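Local coordinates for protein cytochrome P450 (CYP102L1) (PDB 6N6Q) that probably acts as a haem-thiolate monooxygenase, using its haem iron and molecular oxygen to oxidise organic substrates, at residues D138-R143 and L465-R470; N238-V241 and P245-L248; A301-A306 and L328-L333; A310-P313 and F317-F320. All coordinates share one frame; numbering follows the deposited sequence.

How the interactions relate
Interactions 1, 3 and 4 lie on the same side of the chain's centre. Interaction 4 falls within the chain loop that interaction 3 closes, and both draw on helix 298-311. They touch where L328 CD1 of interaction 3 packs on W312 CH2 of interaction 4 at 3.7 Å. R470 NE of interaction 1 lies 3.5 Å from R305 CD of interaction 3. Interactions 1 and 4 come no closer than about 6 Å between nearest atoms. Interaction 2 stands apart, about 17 Å from interaction 3 between nearest atoms. The haem is about 12 Å from the D246 side chain of interaction 2 and about 13 Å from the L331 side chain of interaction 3.

Interaction 1 (D138-R143 and L465-R470); sequences DAWNTR and LRLRNR
The C-terminal antiparallel sheet of the cytochrome P450 fold packs here against helix 119-145, helix D of the family, with W140 and N141 meeting L467 and N469. Helix and strand make two separate contacts, one apolar and one polar. The apolar one is W140 with L467. L467 points at the helix, and its CD1 branch does the touching. CD1 sits 3.4 Å from W140 CE3 and 3.8 Å from W140 CD2, on the six-membered side of the indole. It reaches the ring at a slant. The indole nitrogen is used away from the strand: W140 NE1 donates to E155, so the ring is held by packing on one part and by a hydrogen bond on another. I150 of strand 150-151 touches both W140 and L467. F440 and L442 of strand 440-444 add to the same layer: F440 touches W140 and L442 touches L467.

The polar contact joins two asparagines at the more open end. The side chains of N141 and N469 meet at about a right angle, and their amide planes are turned 48° apart. N141 has CG anti to its carbonyl carbon (chi1 -75°), which carries the amide from the helix side to the strand. N469 ND2 donates to N141 OD1 at 2.8 Å. The acceptor lies in the plane of the N469 amide, whereas ND2 stands above the carbonyl plane of N141.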
loop_
_atom_site.group_PDB
_atom_site.type_symbol
_atom_site.label_atom_id
_atom_site.label_comp_id
_atom_site.label_asym_id
_atom_site.label_seq_id
_atom_site.Cartn_x
_atom_site.Cartn_y
_atom_site.Cartn_z
ATOM N N ASP A 138 -13.095 19.637 -1.828
ATOM C CA ASP A 138 -13.782 20.762 -1.202
ATOM C C ASP A 138 -12.947 21.364 -0.080
ATOM O O ASP A 138 -12.868 22.590 0.057
ATOM C CB ASP A 138 -15.146 20.317 -0.678
ATOM C CG ASP A 138 -16.115 19.971 -1.793
ATOM O OD1 ASP A 138 -15.783 20.220 -2.971
ATOM O OD2 ASP A 138 -17.208 19.447 -1.489
ATOM N N ALA A 139 -12.315 20.516 0.735
ATOM C CA ALA A 139 -11.449 21.023 1.793
ATOM C C ALA A 139 -10.217 21.708 1.216
ATOM O O ALA A 139 -9.770 22.738 1.736
ATOM C CB ALA A 139 -11.042 19.887 2.730
ATOM N N TRP A 140 -9.658 21.159 0.134
ATOM C CA TRP A 140 -8.484 21.763 -0.485
ATOM C C TRP A 140 -8.813 23.053 -1.225
ATOM O O TRP A 140 -7.895 23.818 -1.541
ATOM C CB TRP A 140 -7.815 20.764 -1.432
ATOM C CG TRP A 140 -6.949 19.767 -0.717
ATOM C CD1 TRP A 140 -6.872 19.567 0.631
ATOM C CD2 TRP A 140 -6.028 18.843 -1.312
ATOM N NE1 TRP A 140 -5.965 18.575 0.912
ATOM C CE2 TRP A 140 -5.433 18.114 -0.262
ATOM C CE3 TRP A 140 -5.651 18.559 -2.628
ATOM C CZ2 TRP A 140 -4.481 17.121 -0.488
ATOM C CZ3 TRP A 140 -4.703 17.576 -2.850
ATOM C CH2 TRP A 140 -4.132 16.867 -1.786
ATOM N N ASN A 141 -10.090 23.311 -1.515
ATOM C CA ASN A 141 -10.473 24.605 -2.072
ATOM C C ASN A 141 -10.160 25.728 -1.092
ATOM O O ASN A 141 -9.588 26.759 -1.469
ATOM C CB ASN A 141 -11.960 24.612 -2.430
ATOM C CG ASN A 141 -12.266 23.823 -3.689
ATOM O OD1 ASN A 141 -11.410 23.663 -4.561
ATOM N ND2 ASN A 141 -13.496 23.333 -3.793
ATOM N N THR A 142 -10.527 25.542 0.178
ATOM C CA THR A 142 -10.272 26.565 1.187
ATOM C C THR A 142 -8.777 26.783 1.388
ATOM O O THR A 142 -8.329 27.915 1.598
ATOM C CB THR A 142 -10.937 26.171 2.506
ATOM O OG1 THR A 142 -12.312 25.846 2.269
ATOM C CG2 THR A 142 -10.858 27.313 3.508
ATOM N N ARG A 143 -7.987 25.708 1.322
ATOM C CA ARG A 143 -6.545 25.846 1.484
ATOM C C ARG A 143 -5.909 26.523 0.277
ATOM O O ARG A 143 -4.943 27.279 0.431
ATOM C CB ARG A 143 -5.915 24.476 1.730
ATOM C CG ARG A 143 -6.653 23.656 2.773
ATOM C CD ARG A 143 -5.829 22.479 3.246
ATOM N NE ARG A 143 -4.554 22.907 3.810
ATOM C CZ ARG A 143 -3.792 22.149 4.589
ATOM N NH1 ARG A 143 -4.182 20.922 4.907
ATOM N NH2 ARG A 143 -2.644 22.620 5.056
ATOM N N LEU A 465 3.092 20.731 -1.029
ATOM C CA LEU A 465 2.640 21.338 -2.270
ATOM C C LEU A 465 1.673 22.472 -1.959
ATOM O O LEU A 465 1.132 22.573 -0.855
ATOM C CB LEU A 465 1.959 20.313 -3.188
ATOM C CG LEU A 465 2.809 19.172 -3.749
ATOM C CD1 LEU A 465 1.959 18.258 -4.620
ATOM C CD2 LEU A 465 3.997 19.711 -4.529
ATOM N N ARG A 466 1.466 23.333 -2.951
ATOM C CA ARG A 466 0.485 24.401 -2.861
ATOM C C ARG A 466 -0.371 24.388 -4.117
ATOM O O ARG A 466 0.104 24.066 -5.209
ATOM C CB ARG A 466 1.149 25.770 -2.677
ATOM C CG ARG A 466 0.178 26.876 -2.299
ATOM C CD ARG A 466 0.886 27.997 -1.562
ATOM N NE ARG A 466 1.974 28.568 -2.350
ATOM C CZ ARG A 466 2.821 29.485 -1.894
ATOM N NH1 ARG A 466 2.706 29.937 -0.652
ATOM N NH2 ARG A 466 3.782 29.951 -2.681
ATOM N N LEU A 467 -1.644 24.734 -3.951
ATOM C CA LEU A 467 -2.628 24.614 -5.011
ATOM C C LEU A 467 -3.304 25.951 -5.270
ATOM O O LEU A 467 -3.523 26.746 -4.351
ATOM C CB LEU A 467 -3.696 23.576 -4.657
ATOM C CG LEU A 467 -3.212 22.293 -3.987
ATOM C CD1 LEU A 467 -4.351 21.665 -3.218
ATOM C CD2 LEU A 467 -2.668 21.324 -5.020
ATOM N N ARG A 468 -3.627 26.189 -6.537
ATOM C CA ARG A 468 -4.546 27.240 -6.941
ATOM C C ARG A 468 -5.670 26.604 -7.744
ATOM O O ARG A 468 -5.431 25.690 -8.539
ATOM C CB ARG A 468 -3.855 28.320 -7.783
ATOM C CG ARG A 468 -2.562 28.872 -7.207
ATOM C CD ARG A 468 -2.744 29.454 -5.811
ATOM N NE ARG A 468 -1.700 30.427 -5.496
ATOM C CZ ARG A 468 -0.442 30.113 -5.197
ATOM N NH1 ARG A 468 -0.055 28.844 -5.170
ATOM N NH2 ARG A 468 0.434 31.071 -4.928
ATOM N N ASN A 469 -6.895 27.074 -7.523
ATOM C CA ASN A 469 -8.018 26.601 -8.320
ATOM C C ASN A 469 -7.821 27.003 -9.776
ATOM O O ASN A 469 -7.484 28.153 -10.075
ATOM C CB ASN A 469 -9.330 27.165 -7.776
ATOM C CG ASN A 469 -9.646 26.662 -6.381
ATOM O OD1 ASN A 469 -9.332 27.316 -5.386
ATOM N ND2 ASN A 469 -10.267 25.489 -6.303
ATOM N N ARG A 470 -8.024 26.046 -10.685
ATOM C CA ARG A 470 -7.675 26.261 -12.086
ATOM C C ARG A 470 -8.565 27.292 -12.769
ATOM O O ARG A 470 -8.185 27.805 -13.828
ATOM C CB ARG A 470 -7.723 24.935 -12.848
ATOM C CG ARG A 470 -6.775 23.886 -12.291
ATOM C CD ARG A 470 -5.905 23.257 -13.371
ATOM N NE ARG A 470 -6.662 22.374 -14.253
ATOM C CZ ARG A 470 -6.979 22.662 -15.510
ATOM N NH1 ARG A 470 -6.600 23.814 -16.045
ATOM N NH2 ARG A 470 -7.670 21.793 -16.235
#

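Interaction 2 (N238-V241 and P245-L248); sequences NPRV and PDML
R240 and D246 face each other across the short loop that links helix 212-237 to helix 247-253, helices G and H of the P450 fold. Their contact is electrostatic. R240 NH2 lies 3.9 Å from D246 OD2, a long salt bridge. The oxygen sits well out of the guanidinium plane, so no N-H points at it and the charges alone attract. The two flat groups are nearly parallel, 22° apart. The R240 chain is bent at chi2 and chi3, and its NH2 end comes nearest to D246. Other acids share the arginine: D249 and D170 form long, weak ion pairs with it.

The hydrogen bonds lie on each side of this pair. In the loop, N238 OD1 accepts from R240 N at 2.6 Å, an Asx turn. It fixes the backbone just before the arginine, which itself has a left-handed conformation (phi 55°). At the helix start, D246 is the N-cap. With chi1 near 60°, its carboxylate turns back over the helix start, where OD1 accepts from D249 N. OD1 also forms a salt bridge with R235. The carboxylate therefore has firmer partners than R240.

R240 and L248 both touch R235 of helix 212-237, and L248 also packs on I231. M247 makes a backbone hydrogen bond with G168 of helix 152-169.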
loop_
_atom_site.group_PDB
_atom_site.type_symbol
_atom_site.label_atom_id
_atom_site.label_comp_id
_atom_site.label_asym_id
_atom_site.label_seq_id
_atom_site.Cartn_x
_atom_site.Cartn_y
_atom_site.Cartn_z
ATOM N N ASN A 238 -28.401 -4.412 11.314
ATOM C CA ASN A 238 -28.901 -3.792 10.093
ATOM C C ASN A 238 -29.152 -4.858 9.033
ATOM O O ASN A 238 -28.199 -5.521 8.601
ATOM C CB ASN A 238 -27.904 -2.765 9.578
ATOM C CG ASN A 238 -28.453 -1.928 8.435
ATOM O OD1 ASN A 238 -29.267 -2.391 7.637
ATOM N ND2 ASN A 238 -27.999 -0.682 8.351
ATOM N N PRO A 239 -30.395 -5.052 8.583
ATOM C CA PRO A 239 -30.651 -6.013 7.499
ATOM C C PRO A 239 -30.253 -5.522 6.114
ATOM O O PRO A 239 -30.266 -6.327 5.171
ATOM C CB PRO A 239 -32.167 -6.237 7.587
ATOM C CG PRO A 239 -32.692 -4.973 8.177
ATOM C CD PRO A 239 -31.641 -4.503 9.145
ATOM N N ARG A 240 -29.921 -4.236 5.957
ATOM C CA ARG A 240 -29.374 -3.692 4.708
ATOM C C ARG A 240 -30.289 -3.977 3.516
ATOM O O ARG A 240 -29.844 -4.432 2.458
ATOM C CB ARG A 240 -27.964 -4.231 4.455
ATOM C CG ARG A 240 -26.953 -3.871 5.533
ATOM C CD ARG A 240 -26.342 -2.502 5.291
ATOM N NE ARG A 240 -25.551 -2.475 4.064
ATOM C CZ ARG A 240 -24.812 -1.442 3.672
ATOM N NH1 ARG A 240 -24.758 -0.345 4.413
ATOM N NH2 ARG A 240 -24.126 -1.509 2.539
ATOM N N VAL A 241 -31.582 -3.699 3.694
ATOM C CA VAL A 241 -32.555 -3.972 2.644
ATOM C C VAL A 241 -32.252 -3.123 1.417
ATOM O O VAL A 241 -31.949 -1.928 1.519
ATOM C CB VAL A 241 -33.982 -3.719 3.160
ATOM C CG1 VAL A 241 -34.989 -3.773 2.020
ATOM C CG2 VAL A 241 -34.340 -4.734 4.234
ATOM N N PRO A 245 -24.180 -5.956 -0.935
ATOM C CA PRO A 245 -23.282 -6.184 0.202
ATOM C C PRO A 245 -21.903 -5.591 -0.040
ATOM O O PRO A 245 -21.369 -5.646 -1.151
ATOM C CB PRO A 245 -23.223 -7.713 0.304
ATOM C CG PRO A 245 -23.550 -8.193 -1.067
ATOM C CD PRO A 245 -24.550 -7.211 -1.610
ATOM N N ASP A 246 -21.333 -5.014 1.012
ATOM C CA ASP A 246 -19.982 -4.481 0.970
ATOM C C ASP A 246 -19.020 -5.501 1.589
ATOM O O ASP A 246 -19.355 -6.683 1.729
ATOM C CB ASP A 246 -19.946 -3.111 1.664
ATOM C CG ASP A 246 -20.383 -3.170 3.119
ATOM O OD1 ASP A 246 -20.668 -4.275 3.625
ATOM O OD2 ASP A 246 -20.440 -2.100 3.761
ATOM N N MET A 247 -17.822 -5.049 1.967
ATOM C CA MET A 247 -16.829 -5.967 2.519
ATOM C C MET A 247 -17.272 -6.521 3.866
ATOM O O MET A 247 -17.108 -7.716 4.137
ATOM C CB MET A 247 -15.479 -5.263 2.649
ATOM C CG MET A 247 -14.951 -4.695 1.347
ATOM S SD MET A 247 -13.377 -3.847 1.561
ATOM C CE MET A 247 -13.150 -3.150 -0.073
ATOM N N LEU A 248 -17.830 -5.667 4.726
ATOM C CA LEU A 248 -18.291 -6.130 6.030
ATOM C C LEU A 248 -19.487 -7.066 5.891
ATOM O O LEU A 248 -19.600 -8.050 6.631
ATOM C CB LEU A 248 -18.636 -4.932 6.915
ATOM C CG LEU A 248 -19.212 -5.215 8.304
ATOM C CD1 LEU A 248 -18.330 -6.192 9.065
ATOM C CD2 LEU A 248 -19.364 -3.918 9.079
#

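Interaction 3 (A301-A306 and L328-L333); sequences AAQARA and LRYLRL
Q303 lies over Y330 where helix 298-311 packs on helix 329-341, helices J and K of the P450 fold. Q303 CB starts at the hydroxyl end of the ring, 3.7 Å from Y330 CE2. Q303 CG comes next and sits almost exactly over the middle: it is 3.7 Å from the ring centroid and 3° off the normal, a CH-pi contact. Q303 CD follows at 3.4 Å from Y330 CE1. The terminal amide then lies flat on the same face, stacked with only 10° between the planes. The chain can lie down like this because CG is anti to the backbone N (chi1 -173°) and the rest is extended. The tyrosine also has its CG anti to the backbone N, which turns the ring toward the other helix.

A304 meets the ring at its edge. Its CB lies in the ring plane, 3.8 Å from Y330 CD2. The same methyl reaches L331 CD1 at 4.4 Å, so the alanine sits against two side chains of the partner helix.

The segment axes approach to 9.0 Å and run 138° apart, closer to antiparallel than to parallel. E307 of helix 298-311 takes hydrogen bonds from the backbone N atoms of Y330 and L331 at the start of helix 329-341. Helix 422-439 underlies both helices, with L437 against A304, and V430 and A434 against L331.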
loop_
_atom_site.group_PDB
_atom_site.type_symbol
_atom_site.label_atom_id
_atom_site.label_comp_id
_atom_site.label_asym_id
_atom_site.label_seq_id
_atom_site.Cartn_x
_atom_site.Cartn_y
_atom_site.Cartn_z
ATOM N N ALA A 301 2.786 16.562 -16.421
ATOM C CA ALA A 301 1.609 17.213 -15.858
ATOM C C ALA A 301 0.709 17.767 -16.954
ATOM O O ALA A 301 -0.520 17.736 -16.833
ATOM C CB ALA A 301 2.030 18.326 -14.902
ATOM N N ALA A 302 1.306 18.275 -18.035
ATOM C CA ALA A 302 0.511 18.808 -19.136
ATOM C C ALA A 302 -0.244 17.697 -19.857
ATOM O O ALA A 302 -1.436 17.834 -20.155
ATOM C CB ALA A 302 1.409 19.572 -20.111
ATOM N N GLN A 303 0.435 16.583 -20.142
ATOM C CA GLN A 303 -0.214 15.493 -20.862
ATOM C C GLN A 303 -1.298 14.835 -20.016
ATOM O O GLN A 303 -2.339 14.421 -20.541
ATOM C CB GLN A 303 0.828 14.466 -21.308
ATOM C CG GLN A 303 0.272 13.375 -22.205
ATOM C CD GLN A 303 1.354 12.555 -22.882
ATOM O OE1 GLN A 303 2.541 12.874 -22.792
ATOM N NE2 GLN A 303 0.948 11.489 -23.566
ATOM N N ALA A 304 -1.080 14.737 -18.703
ATOM C CA ALA A 304 -2.100 14.166 -17.831
ATOM C C ALA A 304 -3.268 15.128 -17.644
ATOM O O ALA A 304 -4.433 14.713 -17.676
ATOM C CB ALA A 304 -1.489 13.788 -16.482
ATOM N N ARG A 305 -2.975 16.417 -17.452
ATOM C CA ARG A 305 -4.044 17.398 -17.308
ATOM C C ARG A 305 -4.868 17.516 -18.583
ATOM O O ARG A 305 -6.058 17.843 -18.523
ATOM C CB ARG A 305 -3.466 18.759 -16.919
ATOM C CG ARG A 305 -4.426 19.646 -16.146
ATOM C CD ARG A 305 -3.759 20.941 -15.703
ATOM N NE ARG A 305 -2.560 20.705 -14.903
ATOM C CZ ARG A 305 -2.562 20.497 -13.589
ATOM N NH1 ARG A 305 -3.706 20.487 -12.920
ATOM N NH2 ARG A 305 -1.420 20.294 -12.945
ATOM N N ALA A 306 -4.261 17.248 -19.741
ATOM C CA ALA A 306 -5.016 17.270 -20.989
ATOM C C ALA A 306 -5.916 16.049 -21.121
ATOM O O ALA A 306 -6.996 16.138 -21.717
ATOM C CB ALA A 306 -4.066 17.358 -22.183
ATOM N N LEU A 328 -8.487 6.400 -18.720
ATOM C CA LEU A 328 -7.400 7.367 -18.571
ATOM C C LEU A 328 -6.082 6.610 -18.681
ATOM O O LEU A 328 -5.488 6.200 -17.682
ATOM C CB LEU A 328 -7.516 8.108 -17.244
ATOM C CG LEU A 328 -8.804 8.902 -17.028
ATOM C CD1 LEU A 328 -8.854 9.485 -15.623
ATOM C CD2 LEU A 328 -8.936 10.002 -18.070
ATOM N N ARG A 329 -5.621 6.424 -19.920
ATOM C CA ARG A 329 -4.425 5.620 -20.160
ATOM C C ARG A 329 -3.178 6.286 -19.590
ATOM O O ARG A 329 -2.387 5.644 -18.888
ATOM C CB ARG A 329 -4.250 5.366 -21.657
ATOM C CG ARG A 329 -2.821 5.006 -22.041
ATOM C CD ARG A 329 -2.603 5.047 -23.544
ATOM N NE ARG A 329 -1.184 5.115 -23.884
ATOM C CZ ARG A 329 -0.399 4.055 -24.046
ATOM N NH1 ARG A 329 -0.892 2.832 -23.897
ATOM N NH2 ARG A 329 0.881 4.217 -24.355
ATOM N N TYR A 330 -2.977 7.572 -19.890
ATOM C CA TYR A 330 -1.731 8.221 -19.495
ATOM C C TYR A 330 -1.638 8.383 -17.984
ATOM O O TYR A 330 -0.557 8.225 -17.406
ATOM C CB TYR A 330 -1.590 9.575 -20.186
ATOM C CG TYR A 330 -0.245 10.218 -19.938
ATOM C CD1 TYR A 330 0.887 9.783 -20.616
ATOM C CD2 TYR A 330 -0.103 11.252 -19.022
ATOM C CE1 TYR A 330 2.121 10.362 -20.391
ATOM C CE2 TYR A 330 1.128 11.837 -18.791
ATOM C CZ TYR A 330 2.236 11.387 -19.479
ATOM O OH TYR A 330 3.464 11.966 -19.255
ATOM N N LEU A 331 -2.755 8.699 -17.324
ATOM C CA LEU A 331 -2.736 8.804 -15.869
ATOM C C LEU A 331 -2.418 7.462 -15.222
ATOM O O LEU A 331 -1.768 7.417 -14.172
ATOM C CB LEU A 331 -4.070 9.346 -15.358
ATOM C CG LEU A 331 -4.082 9.812 -13.901
ATOM C CD1 LEU A 331 -2.935 10.777 -13.642
ATOM C CD2 LEU A 331 -5.413 10.459 -13.555
ATOM N N ARG A 332 -2.859 6.362 -15.837
ATOM C CA ARG A 332 -2.467 5.042 -15.358
ATOM C C ARG A 332 -0.969 4.819 -15.536
ATOM O O ARG A 332 -0.322 4.186 -14.693
ATOM C CB ARG A 332 -3.268 3.965 -16.088
ATOM C CG ARG A 332 -2.822 2.539 -15.807
ATOM C CD ARG A 332 -2.916 2.192 -14.326
ATOM N NE ARG A 332 -2.692 0.768 -14.100
ATOM C CZ ARG A 332 -3.664 -0.136 -14.037
ATOM N NH1 ARG A 332 -4.929 0.239 -14.171
ATOM N NH2 ARG A 332 -3.373 -1.414 -13.837
ATOM N N LEU A 333 -0.397 5.340 -16.625
ATOM C CA LEU A 333 1.041 5.215 -16.831
ATOM C C LEU A 333 1.827 6.063 -15.840
ATOM O O LEU A 333 2.980 5.744 -15.532
ATOM C CB LEU A 333 1.408 5.601 -18.266
ATOM C CG LEU A 333 0.903 4.672 -19.370
ATOM C CD1 LEU A 333 1.458 5.100 -20.721
ATOM C CD2 LEU A 333 1.268 3.229 -19.068
#

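Interaction 4 (A310-P313 and F317-F320); sequences AMWP and FPDF
W312 lays one indole face against P318 and F320, just where the chain leaves helix 298-311 and turns back. P318 covers the five-membered ring. Its CB lies 3.6 Å from that ring's centroid, 18° off the normal, in a CH-pi contact. F320 covers the six-membered ring on the same face. It comes edge first, a T-shaped pair with centroids 4.7 Å apart and planes at 65°. F320 CD1 is the atom that comes nearest, 3.4 Å from W312 CZ2. M311 CG rests over the opposite face, so the indole is held between its own neighbour in sequence and the returning chain.

The indole's edge is used too. W312 NE1 gives a weak hydrogen bond to D319 O at 3.3 Å, near the ring plane, and a second weak one to Q324. D319 centres an inverse gamma turn. That turn brings P318 and F320 to the same indole face, with the D319 carbonyl at its edge.

Helix 422-439 lies against this turn: P318 touches H438 and Q439, while F320 touches A434 and A435. H438 NE2 also hydrogen-bonds to W312 O, and H126 NE2 of helix 119-145 to F320 O.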
loop_
_atom_site.group_PDB
_atom_site.type_symbol
_atom_site.label_atom_id
_atom_site.label_comp_id
_atom_site.label_asym_id
_atom_site.label_seq_id
_atom_site.Cartn_x
_atom_site.Cartn_y
_atom_site.Cartn_z
ATOM N N ALA A 310 -10.052 16.420 -21.339
ATOM C CA ALA A 310 -10.832 15.890 -22.450
ATOM C C ALA A 310 -11.927 14.946 -21.973
ATOM O O ALA A 310 -12.968 14.828 -22.626
ATOM C CB ALA A 310 -9.914 15.178 -23.445
ATOM N N MET A 311 -11.713 14.265 -20.846
ATOM C CA MET A 311 -12.726 13.347 -20.338
ATOM C C MET A 311 -13.885 14.094 -19.688
ATOM O O MET A 311 -15.051 13.758 -19.921
ATOM C CB MET A 311 -12.095 12.367 -19.348
ATOM C CG MET A 311 -13.052 11.309 -18.822
ATOM S SD MET A 311 -13.558 10.113 -20.071
ATOM C CE MET A 311 -11.988 9.344 -20.457
ATOM N N TRP A 312 -13.588 15.110 -18.877
ATOM C CA TRP A 312 -14.607 15.912 -18.201
ATOM C C TRP A 312 -14.358 17.380 -18.520
ATOM O O TRP A 312 -13.612 18.065 -17.804
ATOM C CB TRP A 312 -14.598 15.666 -16.692
ATOM C CG TRP A 312 -14.754 14.224 -16.311
ATOM C CD1 TRP A 312 -15.923 13.538 -16.163
ATOM C CD2 TRP A 312 -13.702 13.293 -16.025
ATOM N NE1 TRP A 312 -15.665 12.236 -15.806
ATOM C CE2 TRP A 312 -14.309 12.060 -15.714
ATOM C CE3 TRP A 312 -12.307 13.382 -16.001
ATOM C CZ2 TRP A 312 -13.570 10.924 -15.386
ATOM C CZ3 TRP A 312 -11.574 12.251 -15.674
ATOM C CH2 TRP A 312 -12.206 11.041 -15.371
ATOM N N PRO A 313 -14.956 17.896 -19.592
ATOM C CA PRO A 313 -14.770 19.312 -19.934
ATOM C C PRO A 313 -15.347 20.231 -18.867
ATOM O O PRO A 313 -16.177 19.836 -18.045
ATOM C CB PRO A 313 -15.522 19.460 -21.263
ATOM C CG PRO A 313 -15.569 18.074 -21.828
ATOM C CD PRO A 313 -15.692 17.167 -20.638
ATOM N N PHE A 317 -16.551 20.040 -10.949
ATOM C CA PHE A 317 -16.026 18.771 -10.466
ATOM C C PHE A 317 -16.463 17.639 -11.395
ATOM O O PHE A 317 -17.635 17.589 -11.794
ATOM C CB PHE A 317 -16.503 18.499 -9.039
ATOM C CG PHE A 317 -15.816 17.336 -8.382
ATOM C CD1 PHE A 317 -14.608 17.510 -7.725
ATOM C CD2 PHE A 317 -16.376 16.069 -8.418
ATOM C CE1 PHE A 317 -13.972 16.442 -7.116
ATOM C CE2 PHE A 317 -15.744 14.997 -7.813
ATOM C CZ PHE A 317 -14.542 15.184 -7.160
ATOM N N PRO A 318 -15.559 16.739 -11.778
ATOM C CA PRO A 318 -15.904 15.726 -12.783
ATOM C C PRO A 318 -17.022 14.806 -12.316
ATOM O O PRO A 318 -17.054 14.364 -11.166
ATOM C CB PRO A 318 -14.591 14.959 -12.973
ATOM C CG PRO A 318 -13.531 15.927 -12.563
ATOM C CD PRO A 318 -14.127 16.716 -11.438
ATOM N N ASP A 319 -17.951 14.529 -13.232
ATOM C CA ASP A 319 -19.018 13.553 -13.016
ATOM C C ASP A 319 -18.434 12.167 -13.278
ATOM O O ASP A 319 -18.597 11.573 -14.348
ATOM C CB ASP A 319 -20.208 13.855 -13.918
ATOM C CG ASP A 319 -21.304 12.806 -13.825
ATOM O OD1 ASP A 319 -21.393 12.115 -12.787
ATOM O OD2 ASP A 319 -22.072 12.671 -14.802
ATOM N N PHE A 320 -17.728 11.652 -12.274
ATOM C CA PHE A 320 -17.023 10.383 -12.408
ATOM C C PHE A 320 -18.015 9.239 -12.574
ATOM O O PHE A 320 -18.838 8.986 -11.689
ATOM C CB PHE A 320 -16.136 10.133 -11.188
ATOM C CG PHE A 320 -14.903 10.994 -11.137
ATOM C CD1 PHE A 320 -13.860 10.789 -12.023
ATOM C CD2 PHE A 320 -14.776 11.992 -10.183
ATOM C CE1 PHE A 320 -12.721 11.575 -11.974
ATOM C CE2 PHE A 320 -13.639 12.781 -10.128
ATOM C CZ PHE A 320 -12.610 12.571 -11.024
#